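Local structure of peroxiredoxin 6 (Arenicola marina, 2V2G) at residues A[49-52]-A[53-57]; A[187-190]-A[191-195]; A[21-24]-A[25-29]; A[72-75]-A[76-80]; A[172-175]-A[176-179]. The protein probably reduces hydrogen peroxide and organic hydroperoxides to water and alcohols, acting as a thiol-specific peroxidase of the peroxiredoxin family. The protein carries 1 engineered substitution. All blocks are in the same frame, centred on the assembly; numbering follows the deposited sequence.

Interaction 1 (A[49-52]-A[53-57]); sequences LGRV and IQLEG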
loop_
_atom_site.group_PDB
_atom_site.type_symbol
_atom_site.label_atom_id
_atom_site.label_comp_id
_atom_site.label_asym_id
_atom_site.label_seq_id
_atom_site.Cartn_x
_atom_site.Cartn_y
_atom_site.Cartn_z
ATOM N N LEU A 49 7.066 -1.482 14.871
ATOM C CA LEU A 49 8.534 -1.297 14.955
ATOM C C LEU A 49 9.184 -2.562 15.503
ATOM O O LEU A 49 10.287 -2.918 15.105
ATOM C CB LEU A 49 8.906 -0.023 15.730
ATOM C CG LEU A 49 8.889 1.240 14.865
ATOM C CD1 LEU A 49 7.537 1.636 14.337
ATOM C CD2 LEU A 49 9.513 2.416 15.644
ATOM N N GLY A 50 8.511 -3.298 16.373
ATOM C CA GLY A 50 9.069 -4.562 16.852
ATOM C C GLY A 50 9.146 -5.625 15.784
ATOM O O GLY A 50 10.105 -6.400 15.686
ATOM N N ARG A 51 8.118 -5.686 14.935
ATOM C CA ARG A 51 8.142 -6.529 13.761
ATOM C C ARG A 51 9.294 -6.206 12.821
ATOM O O ARG A 51 9.893 -7.116 12.239
ATOM C CB ARG A 51 6.792 -6.508 13.037
ATOM C CG ARG A 51 6.708 -7.457 11.889
ATOM C CD ARG A 51 7.041 -8.902 12.254
ATOM N NE ARG A 51 6.787 -9.870 11.178
ATOM C CZ ARG A 51 7.396 -11.031 11.092
ATOM N NH1 ARG A 51 8.287 -11.363 11.991
ATOM N NH2 ARG A 51 7.113 -11.836 10.072
ATOM N N VAL A 52 9.531 -4.911 12.590
ATOM C CA VAL A 52 10.647 -4.511 11.741
ATOM C C VAL A 52 11.994 -4.994 12.325
ATOM O O VAL A 52 12.815 -5.535 11.572
ATOM C CB VAL A 52 10.611 -3.007 11.430
ATOM C CG1 VAL A 52 11.811 -2.618 10.568
ATOM C CG2 VAL A 52 9.314 -2.685 10.667
ATOM N N ILE A 53 12.195 -4.877 13.626
ATOM C CA ILE A 53 13.394 -5.484 14.271
ATOM C C ILE A 53 13.461 -6.996 13.942
ATOM O O ILE A 53 14.510 -7.501 13.526
ATOM C CB ILE A 53 13.474 -5.246 15.824
ATOM C CG1 ILE A 53 13.492 -3.717 16.098
ATOM C CG2 ILE A 53 14.657 -6.116 16.465
ATOM C CD1 ILE A 53 13.538 -3.405 17.545
ATOM N N GLN A 54 12.326 -7.716 14.094
ATOM C CA GLN A 54 12.315 -9.131 13.792
ATOM C C GLN A 54 12.747 -9.448 12.355
ATOM O O GLN A 54 13.364 -10.494 12.124
ATOM C CB GLN A 54 10.971 -9.801 14.087
ATOM C CG GLN A 54 10.552 -9.787 15.533
ATOM C CD GLN A 54 9.127 -10.291 15.736
ATOM O OE1 GLN A 54 8.397 -10.576 14.769
ATOM N NE2 GLN A 54 8.730 -10.400 17.002
ATOM N N LEU A 55 12.403 -8.538 11.428
ATOM C CA LEU A 55 12.699 -8.697 10.019
ATOM C C LEU A 55 14.017 -7.989 9.573
ATOM O O LEU A 55 14.277 -7.906 8.362
ATOM C CB LEU A 55 11.516 -8.149 9.192
ATOM C CG LEU A 55 10.230 -8.959 9.304
ATOM C CD1 LEU A 55 9.047 -8.188 8.609
ATOM C CD2 LEU A 55 10.457 -10.317 8.644
ATOM N N GLU A 56 14.828 -7.461 10.489
ATOM C CA GLU A 56 15.920 -6.580 10.066
ATOM C C GLU A 56 16.916 -7.315 9.127
ATOM O O GLU A 56 17.344 -6.740 8.118
ATOM C CB GLU A 56 16.615 -5.952 11.292
ATOM C CG GLU A 56 17.904 -6.554 11.725
ATOM C CD GLU A 56 19.121 -6.093 10.891
ATOM O OE1 GLU A 56 19.103 -4.955 10.316
ATOM O OE2 GLU A 56 20.100 -6.867 10.839
ATOM N N GLY A 57 17.200 -8.563 9.418
ATOM C CA GLY A 57 17.994 -9.356 8.518
ATOM C C GLY A 57 17.425 -9.590 7.115
ATOM O O GLY A 57 18.194 -9.731 6.171
#
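Ile53 N and Gln54 N donate to Leu49 O and Gly50 O at 3.1 and 3.0 Å, the regular i to i+4 bonds of the last turns of helix 43-54, which in this thioredoxin-like fold carries the predicted active-site position, here the engineered Ser45. The ladder ends at Leu55, whose N-H meets Arg51 O at 3.0 Å and bonds Val52 O only weakly; helix 56-61 starts directly after, making Leu55 the joint between two helices. Branched aliphatic residues suit the buried positions: Leu49 and Ile53 pack on Val84 of helix 74-88, and Val52 on Phe35 of strand 31-36. Arg51 bends at chi2 (55°), which brings its guanidinium back across Gln54 and Leu55. NH1 donates to Gln54 OE1 at 2.9 Å along a bent path (141° at the hydrogen), within the carbonyl plane of the amide, while the two flat groups stand 80° apart. The amide suits this place because its NE2 reaches Ser88 O at the same time as OE1 takes the arginine. Arg51 NE has a further partner, a long and weak ion pair with Asp176 OD2 of the second subunit. Leu55 packs on Phe153 and Leu157 of helix 153-168 and also meets one face of the guanidinium: Leu55 CG lies 3.9 Å from the Arg51 plane, over its centre, with Leu55 CD1 3.8 Å from Arg51 NE.

Interaction 2 (A[187-190]-A[191-195]); sequences PGVS and AEEAK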
loop_
_atom_site.group_PDB
_atom_site.type_symbol
_atom_site.label_atom_id
_atom_site.label_comp_id
_atom_site.label_asym_id
_atom_site.label_seq_id
_atom_site.Cartn_x
_atom_site.Cartn_y
_atom_site.Cartn_z
ATOM N N PRO A 187 5.122 -5.949 -22.259
ATOM C CA PRO A 187 4.688 -5.761 -23.658
ATOM C C PRO A 187 5.783 -5.276 -24.636
ATOM O O PRO A 187 5.771 -5.670 -25.827
ATOM C CB PRO A 187 3.605 -4.683 -23.522
ATOM C CG PRO A 187 3.088 -4.860 -22.159
ATOM C CD PRO A 187 4.224 -5.239 -21.318
ATOM N N GLY A 188 6.718 -4.455 -24.146
ATOM C CA GLY A 188 7.754 -3.874 -24.988
ATOM C C GLY A 188 8.765 -4.827 -25.632
ATOM O O GLY A 188 9.511 -4.440 -26.554
ATOM N N VAL A 189 8.818 -6.066 -25.142
ATOM C CA VAL A 189 9.742 -7.075 -25.657
ATOM C C VAL A 189 9.131 -7.746 -26.889
ATOM O O VAL A 189 8.105 -8.417 -26.822
ATOM C CB VAL A 189 10.074 -8.133 -24.556
ATOM C CG1 VAL A 189 11.032 -9.235 -25.080
ATOM C CG2 VAL A 189 10.654 -7.435 -23.329
ATOM N N SER A 190 9.801 -7.611 -28.021
ATOM C CA SER A 190 9.309 -8.213 -29.262
ATOM C C SER A 190 9.428 -9.735 -29.213
ATOM O O SER A 190 10.179 -10.292 -28.416
ATOM C CB SER A 190 10.129 -7.691 -30.447
ATOM O OG SER A 190 11.483 -8.119 -30.330
ATOM N N ALA A 191 8.715 -10.418 -30.096
ATOM C CA ALA A 191 8.861 -11.876 -30.200
ATOM C C ALA A 191 10.295 -12.257 -30.557
ATOM O O ALA A 191 10.874 -13.169 -29.959
ATOM C CB ALA A 191 7.895 -12.440 -31.190
ATOM N N GLU A 192 10.878 -11.522 -31.499
ATOM C CA GLU A 192 12.246 -11.796 -31.900
ATOM C C GLU A 192 13.185 -11.635 -30.711
ATOM O O GLU A 192 14.033 -12.482 -30.497
ATOM C CB GLU A 192 12.684 -10.917 -33.069
ATOM C CG GLU A 192 14.057 -11.295 -33.623
ATOM C CD GLU A 192 14.105 -12.685 -34.292
ATOM O OE1 GLU A 192 13.036 -13.316 -34.507
ATOM O OE2 GLU A 192 15.226 -13.145 -34.603
ATOM N N GLU A 193 13.026 -10.585 -29.910
ATOM C CA GLU A 193 13.913 -10.426 -28.766
ATOM C C GLU A 193 13.680 -11.548 -27.743
ATOM O O GLU A 193 14.629 -12.113 -27.193
ATOM C CB GLU A 193 13.760 -9.069 -28.104
ATOM C CG GLU A 193 14.618 -8.978 -26.842
ATOM C CD GLU A 193 14.570 -7.630 -26.146
ATOM O OE1 GLU A 193 13.535 -6.926 -26.257
ATOM O OE2 GLU A 193 15.569 -7.290 -25.449
ATOM N N ALA A 194 12.416 -11.871 -27.508
ATOM C CA ALA A 194 12.052 -12.926 -26.563
ATOM C C ALA A 194 12.605 -14.317 -26.934
ATOM O O ALA A 194 12.764 -15.175 -26.061
ATOM C CB ALA A 194 10.573 -12.993 -26.405
ATOM N N LYS A 195 12.891 -14.567 -28.217
ATOM C CA LYS A 195 13.466 -15.862 -28.609
ATOM C C LYS A 195 14.739 -16.141 -27.834
ATOM O O LYS A 195 15.008 -17.274 -27.427
ATOM C CB LYS A 195 13.820 -15.892 -30.100
ATOM C CG LYS A 195 12.755 -16.422 -31.026
ATOM C CD LYS A 195 13.125 -16.062 -32.490
ATOM C CE LYS A 195 12.047 -16.471 -33.533
ATOM N NZ LYS A 195 12.491 -17.553 -34.490
HETATM O O HOH W 1 12.269 -6.023 -28.211
#
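Ser190 caps the start of helix 191-197, a local contact between helix and preceding loop in the C-terminal domain, just after strand 183-185. Its OG accepts from Glu193 N at 2.9 Å, a nearly straight bond (158°), because chi1 of 65° places the hydroxyl between the backbone N and the carbonyl carbon, turned into the first helical turn. Serine suits the place, being short enough to fold back and reach the Glu193 amide. The first helical backbone bond follows, Ala194 N to Ser190 O at 2.9 Å. Glu193 answers the cap through solvent: a water accepts a hydrogen bond from Ser190 N and donates one to Glu193 OE1. The extended glutamate crosses Val189 at about a right angle, OE1 lying 3.6 Å from Val189 CG1, and its OE2 forms a salt bridge with Lys170 NZ. A leucine in place of Glu193 would probably leave Lys170 without its countercharge and the bridging water without its acceptor. Val189 CG1 meets Ala194 CB at 4.0 Å. Capping serine, glutamate three residues on and flanking apolar pair are typical of a helix N-terminus with a hydrophobic staple and a water-mediated variant of the capping box.

Interaction 3 (A[21-24]-A[25-29]); sequences LKFH and DWLGN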
loop_
_atom_site.group_PDB
_atom_site.type_symbol
_atom_site.label_atom_id
_atom_site.label_comp_id
_atom_site.label_asym_id
_atom_site.label_seq_id
_atom_site.Cartn_x
_atom_site.Cartn_y
_atom_site.Cartn_z
ATOM N N LEU A 21 20.737 14.338 10.283
ATOM C CA LEU A 21 21.020 13.697 9.026
ATOM C C LEU A 21 20.413 14.427 7.849
ATOM O O LEU A 21 19.440 15.178 7.968
ATOM C CB LEU A 21 20.570 12.260 9.047
ATOM C CG LEU A 21 19.118 11.881 9.194
ATOM C CD1 LEU A 21 18.397 11.925 7.825
ATOM C CD2 LEU A 21 19.070 10.422 9.738
ATOM N N LYS A 22 21.035 14.188 6.703
ATOM C CA LYS A 22 20.594 14.711 5.441
ATOM C C LYS A 22 20.227 13.480 4.586
ATOM O O LYS A 22 21.004 12.530 4.409
ATOM C CB LYS A 22 21.671 15.561 4.796
ATOM C CG LYS A 22 21.316 16.170 3.450
ATOM C CD LYS A 22 20.558 17.493 3.584
ATOM C CE LYS A 22 20.605 18.331 2.291
ATOM N NZ LYS A 22 19.433 19.273 2.191
ATOM N N PHE A 23 18.985 13.418 4.145
ATOM C CA PHE A 23 18.438 12.158 3.694
ATOM C C PHE A 23 19.192 11.473 2.527
ATOM O O PHE A 23 19.455 10.264 2.572
ATOM C CB PHE A 23 16.905 12.282 3.384
ATOM C CG PHE A 23 16.254 10.984 3.071
ATOM C CD1 PHE A 23 16.186 9.950 4.026
ATOM C CD2 PHE A 23 15.772 10.733 1.807
ATOM C CE1 PHE A 23 15.618 8.704 3.722
ATOM C CE2 PHE A 23 15.152 9.488 1.499
ATOM C CZ PHE A 23 15.125 8.464 2.475
ATOM N N HIS A 24 19.522 12.234 1.488
ATOM C CA HIS A 24 20.246 11.637 0.359
ATOM C C HIS A 24 21.621 11.128 0.772
ATOM O O HIS A 24 22.109 10.180 0.133
ATOM C CB HIS A 24 20.392 12.572 -0.811
ATOM C CG HIS A 24 19.120 12.850 -1.544
ATOM N ND1 HIS A 24 19.105 13.402 -2.813
ATOM C CD2 HIS A 24 17.822 12.608 -1.204
ATOM C CE1 HIS A 24 17.838 13.530 -3.193
ATOM N NE2 HIS A 24 17.044 13.033 -2.246
ATOM N N ASP A 25 22.264 11.772 1.754
ATOM C CA ASP A 25 23.606 11.381 2.275
ATOM C C ASP A 25 23.484 10.075 3.070
ATOM O O ASP A 25 24.310 9.173 2.965
ATOM C CB ASP A 25 24.173 12.458 3.188
ATOM C CG ASP A 25 24.569 13.740 2.442
ATOM O OD1 ASP A 25 24.666 13.706 1.198
ATOM O OD2 ASP A 25 24.874 14.758 3.100
ATOM N N TRP A 26 22.457 10.016 3.893
ATOM C CA TRP A 26 22.208 8.882 4.762
ATOM C C TRP A 26 21.840 7.675 3.912
ATOM O O TRP A 26 22.394 6.581 4.107
ATOM C CB TRP A 26 21.061 9.192 5.752
ATOM C CG TRP A 26 20.709 7.998 6.567
ATOM C CD1 TRP A 26 21.335 7.556 7.704
ATOM C CD2 TRP A 26 19.713 7.036 6.266
ATOM N NE1 TRP A 26 20.741 6.403 8.139
ATOM C CE2 TRP A 26 19.769 6.044 7.266
ATOM C CE3 TRP A 26 18.783 6.909 5.243
ATOM C CZ2 TRP A 26 18.904 4.953 7.277
ATOM C CZ3 TRP A 26 17.909 5.794 5.259
ATOM C CH2 TRP A 26 18.026 4.836 6.280
ATOM N N LEU A 27 20.969 7.876 2.949
ATOM C CA LEU A 27 20.552 6.788 2.085
ATOM C C LEU A 27 21.703 6.321 1.152
ATOM O O LEU A 27 21.967 5.107 1.009
ATOM C CB LEU A 27 19.301 7.119 1.253
ATOM C CG LEU A 27 18.814 5.992 0.354
ATOM C CD1 LEU A 27 18.363 4.816 1.202
ATOM C CD2 LEU A 27 17.597 6.398 -0.542
ATOM N N GLY A 28 22.406 7.279 0.533
ATOM C CA GLY A 28 23.435 6.868 -0.415
ATOM C C GLY A 28 22.884 6.086 -1.612
ATOM O O GLY A 28 21.713 6.234 -2.007
ATOM N N ASN A 29 23.757 5.248 -2.194
ATOM C CA ASN A 29 23.434 4.513 -3.423
ATOM C C ASN A 29 22.752 3.169 -3.061
ATOM O O ASN A 29 23.300 2.094 -3.332
ATOM C CB ASN A 29 24.735 4.305 -4.192
ATOM C CG ASN A 29 24.579 3.565 -5.471
ATOM O OD1 ASN A 29 23.556 3.670 -6.132
ATOM N ND2 ASN A 29 25.644 2.802 -5.862
#
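Leu21 and Phe23 both bear on the indole of Trp26, both on the same side of its plane. The methyl Leu21 CD2 sits over the face at the pyrrole end, 4.2 Å from Trp26 CD1, with the two side chains lying alongside each other and pointing the same way. At the other end of the indole, the bump is Phe23 CE1, set 3.9 Å from Trp26 CE3. Phe23 fills the hollow that positions three and four residues on leave between them, for its CZ also approaches Leu27 CD2 at 4.4 Å. Trp26 reaches these neighbours because its CG is anti to the backbone N (chi1 175°), sending the indole down the helix flank. Large aromatic side chains let one helical turn reach the sheet: Trp26 touches Ile67, and Phe23 touches Ile133 and stacks on Phe12. Asp25 OD2 rests 3.7 Å from Lys22 CB, while the lysine amine goes to Glu13 and Asn11. Backbone bonds bind the turn, Trp26 N to Lys22 O at 2.9 Å and Gly28 N to His24 O at 2.9 Å. Gly28 then takes a positive phi of 62°, which suits a residue without a side chain and lets the chain leave. Strand 21-22 pairs antiparallel with 13-16 and leads into one helical turn packed on the central sheet, at the N-terminal part of this thioredoxin-like domain.

Interaction 4 (A[72-75]-A[76-80]); sequences DNVA and DHKEW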
loop_
_atom_site.group_PDB
_atom_site.type_symbol
_atom_site.label_atom_id
_atom_site.label_comp_id
_atom_site.label_asym_id
_atom_site.label_seq_id
_atom_site.Cartn_x
_atom_site.Cartn_y
_atom_site.Cartn_z
ATOM N N ASP A 72 7.249 12.859 17.270
ATOM C CA ASP A 72 7.776 12.962 18.632
ATOM C C ASP A 72 9.259 13.374 18.655
ATOM O O ASP A 72 9.937 13.347 17.633
ATOM C CB ASP A 72 7.615 11.616 19.335
ATOM C CG ASP A 72 6.153 11.241 19.518
ATOM O OD1 ASP A 72 5.483 11.880 20.376
ATOM O OD2 ASP A 72 5.684 10.342 18.765
ATOM N N ASN A 73 9.757 13.715 19.836
ATOM C CA ASN A 73 11.130 14.128 19.988
ATOM C C ASN A 73 12.107 12.952 20.141
ATOM O O ASN A 73 11.709 11.807 20.406
ATOM C CB ASN A 73 11.293 15.199 21.106
ATOM C CG ASN A 73 11.027 14.664 22.513
ATOM O OD1 ASN A 73 11.307 13.514 22.819
ATOM N ND2 ASN A 73 10.516 15.513 23.373
ATOM N N VAL A 74 13.384 13.231 19.973
ATOM C CA VAL A 74 14.409 12.182 19.989
ATOM C C VAL A 74 14.517 11.462 21.367
ATOM O O VAL A 74 14.713 10.239 21.436
ATOM C CB VAL A 74 15.792 12.750 19.551
ATOM C CG1 VAL A 74 16.922 11.682 19.718
ATOM C CG2 VAL A 74 15.719 13.270 18.129
ATOM N N ALA A 75 14.391 12.216 22.461
ATOM C CA ALA A 75 14.420 11.629 23.819
ATOM C C ALA A 75 13.321 10.583 24.026
ATOM O O ALA A 75 13.575 9.473 24.512
ATOM C CB ALA A 75 14.347 12.757 24.862
ATOM N N ASP A 76 12.106 10.900 23.577
ATOM C CA ASP A 76 11.008 9.935 23.591
ATOM C C ASP A 76 11.268 8.703 22.686
ATOM O O ASP A 76 10.977 7.548 23.040
ATOM C CB ASP A 76 9.722 10.633 23.146
ATOM C CG ASP A 76 9.056 11.385 24.266
ATOM O OD1 ASP A 76 9.600 11.404 25.369
ATOM O OD2 ASP A 76 8.000 12.000 24.013
ATOM N N HIS A 77 11.848 8.932 21.517
ATOM C CA HIS A 77 12.232 7.818 20.656
ATOM C C HIS A 77 13.212 6.898 21.352
ATOM O O HIS A 77 13.062 5.685 21.310
ATOM C CB HIS A 77 12.877 8.312 19.377
ATOM C CG HIS A 77 11.947 9.023 18.452
ATOM N ND1 HIS A 77 12.388 9.844 17.437
ATOM C CD2 HIS A 77 10.598 8.987 18.347
ATOM C CE1 HIS A 77 11.340 10.270 16.745
ATOM N NE2 HIS A 77 10.243 9.793 17.295
ATOM N N LYS A 78 14.218 7.469 21.998
ATOM C CA LYS A 78 15.218 6.645 22.685
ATOM C C LYS A 78 14.602 5.823 23.816
ATOM O O LYS A 78 14.862 4.624 23.919
ATOM C CB LYS A 78 16.420 7.486 23.133
ATOM C CG LYS A 78 17.404 7.721 21.957
ATOM C CD LYS A 78 18.672 8.507 22.332
ATOM C CE LYS A 78 19.326 9.187 21.095
ATOM N NZ LYS A 78 20.409 10.094 21.585
ATOM N N GLU A 79 13.739 6.442 24.615
ATOM C CA GLU A 79 13.098 5.742 25.717
ATOM C C GLU A 79 12.134 4.675 25.207
ATOM O O GLU A 79 12.148 3.526 25.635
ATOM C CB GLU A 79 12.316 6.697 26.591
ATOM C CG GLU A 79 11.746 6.008 27.829
ATOM C CD GLU A 79 10.905 6.916 28.720
ATOM O OE1 GLU A 79 10.682 8.092 28.365
ATOM O OE2 GLU A 79 10.444 6.421 29.778
ATOM N N TRP A 80 11.290 5.069 24.279
ATOM C CA TRP A 80 10.340 4.118 23.724
ATOM C C TRP A 80 11.005 2.958 22.985
ATOM O O TRP A 80 10.454 1.865 22.943
ATOM C CB TRP A 80 9.365 4.856 22.821
ATOM C CG TRP A 80 8.348 3.973 22.173
ATOM C CD1 TRP A 80 7.480 3.109 22.785
ATOM C CD2 TRP A 80 8.099 3.877 20.782
ATOM N NE1 TRP A 80 6.679 2.518 21.845
ATOM C CE2 TRP A 80 7.043 2.959 20.604
ATOM C CE3 TRP A 80 8.653 4.490 19.655
ATOM C CZ2 TRP A 80 6.529 2.638 19.339
ATOM C CZ3 TRP A 80 8.136 4.162 18.385
ATOM C CH2 TRP A 80 7.102 3.228 18.247
HETATM O O HOH W 2 7.837 13.723 21.896
HETATM O O HOH W 3 5.790 10.607 22.946
#
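His77 lays one face of its imidazole over the backbone oxygen Asn73 O, which stands 3.4 Å from the ring plane, offset toward the rim. The same oxygen accepts the backbone bond from His77 N at 3.1 Å, so one carbonyl meets both the main chain and the ring of one residue. Asn73 is the N-cap of helix 74-88. With chi1 at 68°, its CG takes the crowded position between backbone N and carbonyl carbon, and OD1 is thereby turned to Asp76 N, which donates at 2.8 Å nearly along the C=O axis, with 167° at the hydrogen. Asparagine suits the site because its short amide carries an acceptor just where the first turn has spare N-H groups. The carboxylate of Asp76 answers through solvent: one water accepts from Asn73 N and donates to Asp76 OD2. A second water donates to both Asp72 OD1, at 2.9 Å, and Asp76 OD2, at 2.8 Å. These two carboxylate oxygens are 4.4 Å apart, and the waters, the helix N-terminus and Arg39, salt-bridged to Asp72 OD1, probably ease the repulsion. Asp72 OD2 and His77 NE2 both bond Ser70 OG. Lys78 lies side by side with Val74, its CE 3.7 Å from Val74 CG1. The helix links strands 64-70 and 98-100 in a beta-alpha-beta unit; His77 packs on Ile98 and Ala100 of the second strand, and Trp80 faces helix 43-54.

Interaction 5 (A[172-175]-A[176-179]); sequences ATPA and DWQP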
loop_
_atom_site.group_PDB
_atom_site.type_symbol
_atom_site.label_atom_id
_atom_site.label_comp_id
_atom_site.label_asym_id
_atom_site.label_seq_id
_atom_site.Cartn_x
_atom_site.Cartn_y
_atom_site.Cartn_z
ATOM N N ALA A 172 7.480 -8.236 -15.447
ATOM C CA ALA A 172 6.637 -7.591 -14.408
ATOM C C ALA A 172 6.014 -8.727 -13.626
ATOM O O ALA A 172 5.765 -9.792 -14.148
ATOM C CB ALA A 172 5.570 -6.676 -15.027
ATOM N N THR A 173 5.696 -8.497 -12.345
ATOM C CA THR A 173 5.263 -9.575 -11.480
ATOM C C THR A 173 3.708 -9.560 -11.378
ATOM O O THR A 173 3.081 -8.505 -11.139
ATOM C CB THR A 173 5.873 -9.489 -10.060
ATOM O OG1 THR A 173 5.591 -8.246 -9.437
ATOM C CG2 THR A 173 7.417 -9.723 -10.153
ATOM N N PRO A 174 3.109 -10.749 -11.614
ATOM C CA PRO A 174 1.639 -10.805 -11.667
ATOM C C PRO A 174 0.942 -10.650 -10.310
ATOM O O PRO A 174 1.583 -10.607 -9.281
ATOM C CB PRO A 174 1.349 -12.151 -12.316
ATOM C CG PRO A 174 2.527 -12.968 -11.977
ATOM C CD PRO A 174 3.727 -12.022 -11.985
ATOM N N ALA A 175 -0.385 -10.618 -10.303
ATOM C CA ALA A 175 -1.157 -10.549 -9.064
ATOM C C ALA A 175 -0.635 -11.651 -8.130
ATOM O O ALA A 175 -0.510 -12.784 -8.542
ATOM C CB ALA A 175 -2.649 -10.790 -9.348
ATOM N N ASP A 176 -0.410 -11.297 -6.872
ATOM C CA ASP A 176 -0.084 -12.283 -5.841
ATOM C C ASP A 176 1.217 -13.068 -6.057
ATOM O O ASP A 176 1.459 -14.105 -5.414
ATOM C CB ASP A 176 -1.250 -13.250 -5.661
ATOM C CG ASP A 176 -2.515 -12.538 -5.223
ATOM O OD1 ASP A 176 -2.507 -11.711 -4.305
ATOM O OD2 ASP A 176 -3.504 -12.794 -5.882
ATOM N N TRP A 177 2.076 -12.557 -6.931
ATOM C CA TRP A 177 3.385 -13.202 -7.159
ATOM C C TRP A 177 4.199 -13.334 -5.896
ATOM O O TRP A 177 4.276 -12.408 -5.089
ATOM C CB TRP A 177 4.138 -12.399 -8.184
ATOM C CG TRP A 177 5.587 -12.765 -8.403
ATOM C CD1 TRP A 177 6.104 -13.628 -9.331
ATOM C CD2 TRP A 177 6.709 -12.176 -7.729
ATOM N NE1 TRP A 177 7.471 -13.615 -9.263
ATOM C CE2 TRP A 177 7.865 -12.742 -8.285
ATOM C CE3 TRP A 177 6.845 -11.200 -6.706
ATOM C CZ2 TRP A 177 9.150 -12.360 -7.865
ATOM C CZ3 TRP A 177 8.078 -10.822 -6.321
ATOM C CH2 TRP A 177 9.215 -11.425 -6.878
ATOM N N GLN A 178 4.841 -14.489 -5.749
ATOM C CA GLN A 178 5.886 -14.675 -4.740
ATOM C C GLN A 178 7.214 -14.985 -5.415
ATOM O O GLN A 178 7.231 -15.614 -6.508
ATOM C CB GLN A 178 5.554 -15.811 -3.786
ATOM C CG GLN A 178 4.274 -15.603 -2.928
ATOM C CD GLN A 178 4.465 -14.555 -1.842
ATOM O OE1 GLN A 178 3.495 -13.933 -1.419
ATOM N NE2 GLN A 178 5.708 -14.322 -1.407
ATOM N N PRO A 179 8.330 -14.529 -4.796
ATOM C CA PRO A 179 9.615 -14.834 -5.380
ATOM C C PRO A 179 9.755 -16.319 -5.766
ATOM O O PRO A 179 9.412 -17.247 -4.981
ATOM C CB PRO A 179 10.608 -14.460 -4.268
ATOM C CG PRO A 179 9.948 -13.411 -3.510
ATOM C CD PRO A 179 8.447 -13.682 -3.594
#
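Trp177 folds back over Thr173 and Pro174 across a type II beta turn closed by its own N-H, which reaches Pro174 O at 3.1 Å. Its CB lies 3.3 Å from Pro174 O and 3.8 Å from Pro174 CD, and CD1 continues along the proline ring, 3.9 Å from the same CD. From CG onward Thr173 takes over: CD2 is 3.5 Å from Thr173 CG2, and that methyl stands over the six-membered ring, 3.6 Å from its centroid and 14° off the normal, a CH-pi contact. It also meets CE2 and, more distantly, the outer ring atoms as far as CH2, 4.1 Å from Thr173 CG2. The opposite face has Pro179 N 3.7 Å above it, toward the rim. NE1 makes a weak hydrogen bond to Asp181 O, while the indole packs on Leu165 of helix 153-168. A leucine here would probably leave the Thr173 methyl without its aromatic face and Asp181 O without its N-H. Threonine suits its place by sending its methyl to the indole and OG1 to Ser162 OG. Apolar contacts thus fix the loop, while backbone groups of Thr173, Ala175 and Asp176 are hydrogen-bonded to the second subunit.

How the interactions relate
Along the chain the order is interaction 3, 1, 4, 5, 2. The first three belong to the thioredoxin-like domain and lie on or beside its mixed sheet and the helices packed on it: interaction 3 at the edge strand, interaction 1 at the end of helix 43-54, interaction 4 at the start of helix 74-88. Interactions 1 and 4, with centres 18 Å apart, touch where Leu49 CD2 meets Trp80 CZ3 at 3.5 Å, joining the two helices near the predicted active-site position. Interactions 5 and 2, centres 20 Å apart, lie in the C-terminal domain, before and after strand 183-185. Interactions 2 and 4 are the most distant, centres 53 Å apart. The dimer bridges the domains, as interaction 5 of one subunit faces helix 43-54 of the other.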